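Long-range contacts in polyketide synthase PksJ (Bacillus subtilis subsp. subtilis, PDB 4J1Q), which reduces alpha- and beta-keto groups stereoselectively through its ketoreductase domain, probably on carrier-bound bacillaene intermediates, with NADPH as the bound cofactor: residues A[44-49]-A[106-111]; A[131-136]-A[297-302]. All coordinates share one frame; numbering follows the deposited sequence.

Contact 1: residues A[44-49]-A[106-111]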
ATOM      1  N   TYR A  44     -17.999   1.028  24.830  1.00 82.20           N
ATOM      2  CA  TYR A  44     -16.550   0.874  24.823  1.00 74.27           C
ATOM      3  C   TYR A  44     -15.932   0.986  26.215  1.00 78.08           C
ATOM      4  O   TYR A  44     -16.142   1.973  26.927  1.00 83.05           O
ATOM      5  CB  TYR A  44     -15.907   1.876  23.870  1.00 70.21           C
ATOM      6  CG  TYR A  44     -16.320   1.668  22.434  1.00 68.81           C
ATOM      7  CD1 TYR A  44     -16.026   0.476  21.771  1.00 65.18           C
ATOM      8  CD2 TYR A  44     -17.107   2.612  21.774  1.00 68.50           C
ATOM      9  CE1 TYR A  44     -16.436   0.265  20.470  1.00 62.16           C
ATOM     10  CE2 TYR A  44     -17.531   2.408  20.474  1.00 67.28           C
ATOM     11  CZ  TYR A  44     -17.179   1.235  19.822  1.00 66.36           C
ATOM     12  OH  TYR A  44     -17.606   1.030  18.529  1.00 61.81           O
ATOM     13  N   THR A  45     -15.178  -0.039  26.602  1.00 75.64           N
ATOM     14  CA  THR A  45     -14.339   0.028  27.789  1.00 78.17           C
ATOM     15  C   THR A  45     -13.329   1.165  27.711  1.00 78.27           C
ATOM     16  O   THR A  45     -12.904   1.685  28.740  1.00 76.34           O
ATOM     17  CB  THR A  45     -13.567  -1.278  27.994  1.00 78.82           C
ATOM     18  OG1 THR A  45     -12.781  -1.539  26.829  1.00 78.84           O
ATOM     19  CG2 THR A  45     -14.531  -2.425  28.216  1.00 81.12           C
ATOM     20  N   GLU A  46     -12.921   1.526  26.494  1.00 76.41           N
ATOM     21  CA  GLU A  46     -11.881   2.532  26.313  1.00 73.60           C
ATOM     22  C   GLU A  46     -11.989   3.266  24.979  1.00 71.45           C
ATOM     23  O   GLU A  46     -12.448   2.710  23.980  1.00 76.55           O
ATOM     24  CB  GLU A  46     -10.494   1.904  26.474  1.00 76.61           C
ATOM     25  CG  GLU A  46      -9.414   2.882  26.919  1.00 78.29           C
ATOM     26  CD  GLU A  46      -8.180   2.188  27.480  1.00 81.56           C
ATOM     27  OE1 GLU A  46      -7.076   2.774  27.381  1.00 82.77           O
ATOM     28  OE2 GLU A  46      -8.313   1.066  28.022  1.00 78.21           O
ATOM     29  N   HIS A  47     -11.593   4.534  24.984  1.00 67.82           N
ATOM     30  CA  HIS A  47     -11.622   5.365  23.790  1.00 62.30           C
ATOM     31  C   HIS A  47     -10.311   6.058  23.599  1.00 63.55           C
ATOM     32  O   HIS A  47      -9.872   6.851  24.455  1.00 62.05           O
ATOM     33  CB  HIS A  47     -12.730   6.405  23.863  1.00 62.87           C
ATOM     34  CG  HIS A  47     -12.910   7.195  22.583  1.00 61.59           C
ATOM     35  ND1 HIS A  47     -14.080   7.757  22.239  1.00 59.64           N
ATOM     36  CD2 HIS A  47     -12.021   7.466  21.540  1.00 59.27           C
ATOM     37  CE1 HIS A  47     -13.946   8.390  21.060  1.00 60.34           C
ATOM     38  NE2 HIS A  47     -12.676   8.238  20.647  1.00 59.92           N
ATOM     39  N   ILE A  48      -9.684   5.772  22.453  1.00 59.35           N
ATOM     40  CA  ILE A  48      -8.373   6.322  22.135  1.00 56.79           C
ATOM     41  C   ILE A  48      -8.402   7.060  20.818  1.00 55.60           C
ATOM     42  O   ILE A  48      -8.977   6.578  19.838  1.00 54.15           O
ATOM     43  CB  ILE A  48      -7.299   5.229  22.062  1.00 54.37           C
ATOM     44  CG1 ILE A  48      -7.278   4.439  23.357  1.00 56.20           C
ATOM     45  CG2 ILE A  48      -5.930   5.835  21.775  1.00 51.40           C
ATOM     46  CD1 ILE A  48      -6.021   3.631  23.556  1.00 57.08           C
ATOM     47  N   ILE A  49      -7.802   8.243  20.807  1.00 56.06           N
ATOM     48  CA  ILE A  49      -7.699   9.033  19.595  1.00 56.40           C
ATOM     49  C   ILE A  49      -6.267   9.475  19.360  1.00 57.94           C
ATOM     50  O   ILE A  49      -5.602   9.955  20.277  1.00 58.09           O
ATOM     51  CB  ILE A  49      -8.637  10.250  19.601  1.00 59.39           C
ATOM     52  CG1 ILE A  49      -8.362  11.134  20.808  1.00 63.74           C
ATOM     53  CG2 ILE A  49     -10.081   9.788  19.635  1.00 61.95           C
ATOM     54  CD1 ILE A  49      -9.231  12.380  20.871  1.00 66.24           C
ATOM     55  N   GLY A 106     -12.182  -6.471  27.112  1.00 83.71           N
ATOM     56  CA  GLY A 106     -13.302  -5.613  26.749  1.00 74.52           C
ATOM     57  C   GLY A 106     -13.048  -4.779  25.510  1.00 78.38           C
ATOM     58  O   GLY A 106     -11.907  -4.683  25.023  1.00 74.02           O
ATOM     59  N   ARG A 107     -14.093  -4.097  25.052  1.00 77.22           N
ATOM     60  CA  ARG A 107     -14.042  -3.383  23.787  1.00 71.51           C
ATOM     61  C   ARG A 107     -13.286  -2.069  23.818  1.00 69.59           C
ATOM     62  O   ARG A 107     -13.241  -1.353  24.826  1.00 73.75           O
ATOM     63  CB  ARG A 107     -15.441  -3.146  23.238  1.00 69.48           C
ATOM     64  CG  ARG A 107     -16.050  -4.370  22.595  1.00 72.27           C
ATOM     65  CD  ARG A 107     -17.291  -3.967  21.810  1.00 71.32           C
ATOM     66  NE  ARG A 107     -17.942  -5.114  21.192  1.00 77.60           N
ATOM     67  CZ  ARG A 107     -17.613  -5.606  19.999  1.00 86.17           C
ATOM     68  NH1 ARG A 107     -16.680  -5.011  19.262  1.00 79.37           N
ATOM     69  NH2 ARG A 107     -18.239  -6.679  19.525  1.00 91.98           N
ATOM     70  N   ILE A 108     -12.714  -1.737  22.678  1.00 63.69           N
ATOM     71  CA  ILE A 108     -11.995  -0.504  22.589  1.00 61.87           C
ATOM     72  C   ILE A 108     -12.109   0.139  21.217  1.00 57.87           C
ATOM     73  O   ILE A 108     -12.357  -0.534  20.229  1.00 56.69           O
ATOM     74  CB  ILE A 108     -10.531  -0.694  22.977  1.00 61.48           C
ATOM     75  CG1 ILE A 108     -10.442  -1.591  24.223  1.00 63.79           C
ATOM     76  CG2 ILE A 108      -9.861   0.662  23.150  1.00 60.63           C
ATOM     77  CD1 ILE A 108      -9.215  -1.376  25.082  1.00 60.45           C
ATOM     78  N   ILE A 109     -11.992   1.462  21.205  1.00 54.95           N
ATOM     79  CA  ILE A 109     -12.078   2.246  19.999  1.00 53.72           C
ATOM     80  C   ILE A 109     -10.821   3.106  19.856  1.00 53.06           C
ATOM     81  O   ILE A 109     -10.409   3.784  20.809  1.00 52.81           O
ATOM     82  CB  ILE A 109     -13.336   3.145  19.989  1.00 57.90           C
ATOM     83  CG1 ILE A 109     -13.462   3.827  18.627  1.00 59.03           C
ATOM     84  CG2 ILE A 109     -13.249   4.195  21.092  1.00 60.21           C
ATOM     85  CD1 ILE A 109     -14.851   4.343  18.292  1.00 67.79           C
ATOM     86  N   ILE A 110     -10.136   2.950  18.719  1.00 49.03           N
ATOM     87  CA  ILE A 110      -9.099   3.891  18.320  1.00 48.80           C
ATOM     88  C   ILE A 110      -9.536   4.643  17.082  1.00 48.78           C
ATOM     89  O   ILE A 110      -9.991   4.037  16.115  1.00 45.36           O
ATOM     90  CB  ILE A 110      -7.767   3.198  18.002  1.00 48.25           C
ATOM     91  CG1 ILE A 110      -7.550   2.018  18.936  1.00 56.28           C
ATOM     92  CG2 ILE A 110      -6.614   4.189  18.089  1.00 45.73           C
ATOM     93  CD1 ILE A 110      -6.246   1.301  18.681  1.00 57.09           C
ATOM     94  N   GLN A 111      -9.349   5.957  17.109  1.00 48.66           N
ATOM     95  CA  GLN A 111      -9.604   6.793  15.959  1.00 49.38           C
ATOM     96  C   GLN A 111      -8.349   7.572  15.627  1.00 51.17           C
ATOM     97  O   GLN A 111      -7.784   8.275  16.491  1.00 54.87           O
ATOM     98  CB  GLN A 111     -10.732   7.772  16.246  1.00 51.12           C
ATOM     99  CG  GLN A 111     -11.970   7.120  16.833  1.00 54.74           C
ATOM    100  CD  GLN A 111     -13.089   8.120  17.059  1.00 57.16           C
ATOM    101  OE1 GLN A 111     -12.937   9.058  17.838  1.00 58.23           O
ATOM    102  NE2 GLN A 111     -14.201   7.948  16.346  1.00 53.58           N
TER

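Contact 2: residues A[131-136]-A[297-302]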
ATOM      1  N   LYS A 131      -6.890  -2.226  10.053  1.00 30.07           N
ATOM      2  CA  LYS A 131      -7.590  -3.395   9.561  1.00 32.31           C
ATOM      3  C   LYS A 131      -6.986  -4.715  10.028  1.00 33.15           C
ATOM      4  O   LYS A 131      -7.715  -5.617  10.436  1.00 35.76           O
ATOM      5  CB  LYS A 131      -7.661  -3.359   8.037  1.00 33.68           C
ATOM      6  CG  LYS A 131      -8.464  -2.172   7.546  1.00 36.16           C
ATOM      7  CD  LYS A 131      -8.829  -2.347   6.080  1.00 41.09           C
ATOM      8  CE  LYS A 131     -10.136  -1.609   5.788  1.00 44.19           C
ATOM      9  NZ  LYS A 131      -9.855  -0.185   5.500  1.00 43.98           N
ATOM     10  N   THR A 132      -5.659  -4.816  10.047  1.00 31.17           N
ATOM     11  CA  THR A 132      -5.033  -6.024  10.580  1.00 30.91           C
ATOM     12  C   THR A 132      -5.287  -6.148  12.074  1.00 32.64           C
ATOM     13  O   THR A 132      -5.757  -7.172  12.527  1.00 35.42           O
ATOM     14  CB  THR A 132      -3.529  -6.072  10.281  1.00 30.26           C
ATOM     15  OG1 THR A 132      -3.345  -6.028   8.855  1.00 30.15           O
ATOM     16  CG2 THR A 132      -2.884  -7.371  10.859  1.00 28.89           C
ATOM     17  N   ALA A 133      -5.057  -5.072  12.816  1.00 32.78           N
ATOM     18  CA  ALA A 133      -5.364  -5.041  14.246  1.00 34.87           C
ATOM     19  C   ALA A 133      -6.787  -5.537  14.575  1.00 39.08           C
ATOM     20  O   ALA A 133      -6.963  -6.299  15.537  1.00 39.30           O
ATOM     21  CB  ALA A 133      -5.141  -3.641  14.813  1.00 32.48           C
ATOM     22  N   GLU A 134      -7.791  -5.105  13.785  1.00 40.05           N
ATOM     23  CA  GLU A 134      -9.198  -5.558  13.960  1.00 43.28           C
ATOM     24  C   GLU A 134      -9.374  -7.068  13.755  1.00 44.35           C
ATOM     25  O   GLU A 134     -10.136  -7.709  14.467  1.00 43.13           O
ATOM     26  CB  GLU A 134     -10.146  -4.836  12.997  1.00 43.54           C
ATOM     27  CG  GLU A 134     -10.495  -3.412  13.400  1.00 47.13           C
ATOM     28  CD  GLU A 134     -11.863  -2.973  12.878  1.00 53.57           C
ATOM     29  OE1 GLU A 134     -12.079  -1.770  12.662  1.00 52.29           O
ATOM     30  OE2 GLU A 134     -12.763  -3.827  12.749  1.00 62.24           O
ATOM     31  N   ILE A 135      -8.702  -7.622  12.746  1.00 43.64           N
ATOM     32  CA  ILE A 135      -8.753  -9.063  12.523  1.00 47.93           C
ATOM     33  C   ILE A 135      -8.129  -9.845  13.698  1.00 48.93           C
ATOM     34  O   ILE A 135      -8.665 -10.871  14.131  1.00 49.69           O
ATOM     35  CB  ILE A 135      -8.075  -9.454  11.193  1.00 50.61           C
ATOM     36  CG1 ILE A 135      -8.915  -8.957   9.996  1.00 50.35           C
ATOM     37  CG2 ILE A 135      -7.875 -10.959  11.127  1.00 49.90           C
ATOM     38  CD1 ILE A 135      -8.145  -8.921   8.684  1.00 44.73           C
ATOM     39  N   GLU A 136      -7.036  -9.322  14.245  1.00 45.39           N
ATOM     40  CA  GLU A 136      -6.293 -10.010  15.296  1.00 45.65           C
ATOM     41  C   GLU A 136      -6.934  -9.789  16.662  1.00 47.39           C
ATOM     42  O   GLU A 136      -6.754 -10.591  17.571  1.00 49.77           O
ATOM     43  CB  GLU A 136      -4.823  -9.558  15.308  1.00 41.33           C
ATOM     44  CG  GLU A 136      -4.041 -10.045  14.079  1.00 40.05           C
ATOM     45  CD  GLU A 136      -2.547  -9.713  14.140  1.00 36.66           C
ATOM     46  OE1 GLU A 136      -2.066  -9.304  15.218  1.00 35.55           O
ATOM     47  OE2 GLU A 136      -1.842  -9.856  13.104  1.00 34.75           O
ATOM     48  N   ARG A 297       3.609 -12.713  11.447  1.00 41.83           N
ATOM     49  CA  ARG A 297       3.502 -12.896  12.878  1.00 40.63           C
ATOM     50  C   ARG A 297       2.406 -12.006  13.435  1.00 38.45           C
ATOM     51  O   ARG A 297       2.231 -10.897  12.959  1.00 36.53           O
ATOM     52  CB  ARG A 297       4.810 -12.547  13.556  1.00 41.88           C
ATOM     53  CG  ARG A 297       5.575 -13.784  13.974  1.00 51.07           C
ATOM     54  CD  ARG A 297       6.585 -13.420  15.031  1.00 61.73           C
ATOM     55  NE  ARG A 297       7.914 -13.198  14.468  1.00 64.61           N
ATOM     56  CZ  ARG A 297       9.006 -13.055  15.212  1.00 85.91           C
ATOM     57  NH1 ARG A 297      10.183 -12.836  14.637  1.00 90.18           N
ATOM     58  NH2 ARG A 297       8.921 -13.134  16.541  1.00 83.26           N
ATOM     59  N   PHE A 298       1.743 -12.464  14.498  1.00 37.24           N
ATOM     60  CA  PHE A 298       0.673 -11.693  15.109  1.00 38.59           C
ATOM     61  C   PHE A 298       1.275 -10.521  15.849  1.00 37.57           C
ATOM     62  O   PHE A 298       2.358 -10.638  16.424  1.00 37.81           O
ATOM     63  CB  PHE A 298      -0.105 -12.558  16.096  1.00 40.86           C
ATOM     64  CG  PHE A 298      -1.333 -13.183  15.511  1.00 42.56           C
ATOM     65  CD1 PHE A 298      -1.251 -13.983  14.383  1.00 43.79           C
ATOM     66  CD2 PHE A 298      -2.561 -13.016  16.121  1.00 44.21           C
ATOM     67  CE1 PHE A 298      -2.375 -14.577  13.852  1.00 43.86           C
ATOM     68  CE2 PHE A 298      -3.692 -13.598  15.594  1.00 46.97           C
ATOM     69  CZ  PHE A 298      -3.584 -14.430  14.486  1.00 48.16           C
ATOM     70  N   ILE A 299       0.537  -9.422  15.909  1.00 34.31           N
ATOM     71  CA  ILE A 299       1.042  -8.240  16.548  1.00 34.66           C
ATOM     72  C   ILE A 299       1.607  -8.534  17.928  1.00 37.52           C
ATOM     73  O   ILE A 299       2.641  -7.976  18.306  1.00 39.01           O
ATOM     74  CB  ILE A 299      -0.025  -7.152  16.635  1.00 34.63           C
ATOM     75  CG1 ILE A 299      -0.174  -6.500  15.254  1.00 33.17           C
ATOM     76  CG2 ILE A 299       0.364  -6.108  17.676  1.00 34.20           C
ATOM     77  CD1 ILE A 299      -1.606  -6.098  14.971  1.00 34.51           C
ATOM     78  N   ILE A 300       0.989  -9.460  18.651  1.00 38.18           N
ATOM     79  CA  ILE A 300       1.426  -9.742  20.019  1.00 42.35           C
ATOM     80  C   ILE A 300       2.873 -10.262  20.116  1.00 40.97           C
ATOM     81  O   ILE A 300       3.599  -9.945  21.055  1.00 41.40           O
ATOM     82  CB  ILE A 300       0.449 -10.693  20.755  1.00 44.65           C
ATOM     83  CG1 ILE A 300       0.630 -10.557  22.258  1.00 49.50           C
ATOM     84  CG2 ILE A 300       0.663 -12.134  20.304  1.00 43.65           C
ATOM     85  CD1 ILE A 300      -0.377 -11.334  23.089  1.00 55.25           C
ATOM     86  N   HIS A 301       3.303 -11.029  19.125  1.00 40.90           N
ATOM     87  CA  HIS A 301       4.643 -11.586  19.156  1.00 42.52           C
ATOM     88  C   HIS A 301       5.728 -10.804  18.458  1.00 46.25           C
ATOM     89  O   HIS A 301       6.865 -10.823  18.886  1.00 47.33           O
ATOM     90  CB  HIS A 301       4.625 -13.035  18.720  1.00 40.37           C
ATOM     91  CG  HIS A 301       3.738 -13.884  19.585  1.00 43.38           C
ATOM     92  ND1 HIS A 301       2.967 -14.857  19.087  1.00 43.50           N
ATOM     93  CD2 HIS A 301       3.424 -13.784  20.946  1.00 42.67           C
ATOM     94  CE1 HIS A 301       2.221 -15.386  20.076  1.00 45.16           C
ATOM     95  NE2 HIS A 301       2.488 -14.709  21.209  1.00 45.54           N
ATOM     96  N   LYS A 302       5.361 -10.011  17.458  1.00 46.06           N
ATOM     97  CA  LYS A 302       6.300  -9.350  16.531  1.00 44.34           C
ATOM     98  C   LYS A 302       7.330  -8.422  17.173  1.00 45.06           C
ATOM     99  O   LYS A 302       6.969  -7.592  18.000  1.00 41.75           O
ATOM    100  CB  LYS A 302       5.488  -8.490  15.604  1.00 42.02           C
ATOM    101  CG  LYS A 302       5.782  -8.713  14.162  1.00 41.91           C
ATOM    102  CD  LYS A 302       4.506  -8.417  13.415  1.00 41.16           C
ATOM    103  CE  LYS A 302       4.830  -8.060  12.001  1.00 37.21           C
ATOM    104  NZ  LYS A 302       5.118  -9.298  11.227  1.00 36.52           N
TER

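Contact 1: residues A[44-49]-A[106-111]
Ile109 sits between two rings of segment 44-49 and touches a face of each. Its CB lies 4.0 Å from the centroid of the Tyr44 ring, almost on the ring normal, in a CH-pi contact. CD1 of Ile109 reaches on to CE2 of Tyr44. The other branch, CG2, stands between the backbone N and the carbonyl carbon of Ile109. From there it lies over the His47 ring, offset toward the rim, 3.4 Å from His47 CG. The His47 ring is swung anti to its own backbone N (chi1 -173°), which brings it over Ile109 and on toward Gln111. His47 NE2 donates to Gln111 OE1 at 2.9 Å. The N-H...O angle is 137°, and the donor stands 57° above the amide plane, not on a lone pair. Gln111 NE2 is held outside the pair by Gln143 and Leu160. On the other sheet face, Glu46 CB packs beside Ile108 CG2 at 3.6 Å, and the Glu46 carboxylate forms salt bridges with Lys99 and Lys102. Ile48 N donates to Ile109 O at 2.7 Å, and Gln111 N to Ile48 O at 2.8 Å. Ile48 thus bonds to the residues flanking its partner Ile110, as in a parallel sheet. Adjacent parallel strands of this kind, with helix 156-164 on the Ile109 and Gln111 face, are consistent with the Rossmann-like structural subdomain of a polyketide synthase ketoreductase.

Contact 2: residues A[131-136]-A[297-302]
Glu136, at the end of helix 126-136, reaches across to the loop of Phe298 and Ile299. Its CB points toward that loop. CG is set anti to the carbonyl carbon (chi1 -69°), and the chain then runs extended. CG passes over one face of the Phe298 ring, offset toward the rim, 4.2 Å from the ring centroid in a CH-pi contact. CD follows over the same ring, 3.9 Å from Phe298 CD2. The carboxylate is stacked on the ring, with the two planes 20° apart. OE1 accepts from Ile299 N at 2.7 Å. The bond is nearly straight (165°) and meets OE1 on the syn side, close to the carboxylate plane. OE1 also lies 3.2 Å from Ile299 CD1, so the carboxylate is flanked by apolar groups. OE2 takes a second backbone amide, that of Gly347. Deeper in, Ile299 CD1 meets Ala133 CB at 4.3 Å and extends the contact along the helix. Phe93 and Leu96 of helix 81-98 and Ala349 of helix 349-370 also touch Ile299. Each carboxylate oxygen therefore has a main-chain N-H as partner, and the two amides come from separate loops. Such paired amides would be expected to stabilise the ionised form of Glu136. Because both partners are backbone amides, the contact probably helps hold the loop at Ile299 against the end of the helix.

Both segments of contact 1 precede those of contact 2. Strand 108-115, which carries one side of contact 1, is followed by helix 126-136, which carries one side of contact 2. Their centres are 17 Å apart, and their nearest atoms are about 6 Å apart. Contact 1 is internal to the N-terminal group of strands. Contact 2 joins helix 126-136 to the loop between strand 286-289 and helix 304-324, which belongs to the cofactor-binding part. This is consistent with a helix that packs the first half against the NADPH-binding half; the side chain of Thr132 is about 13 Å from the bound NADPH.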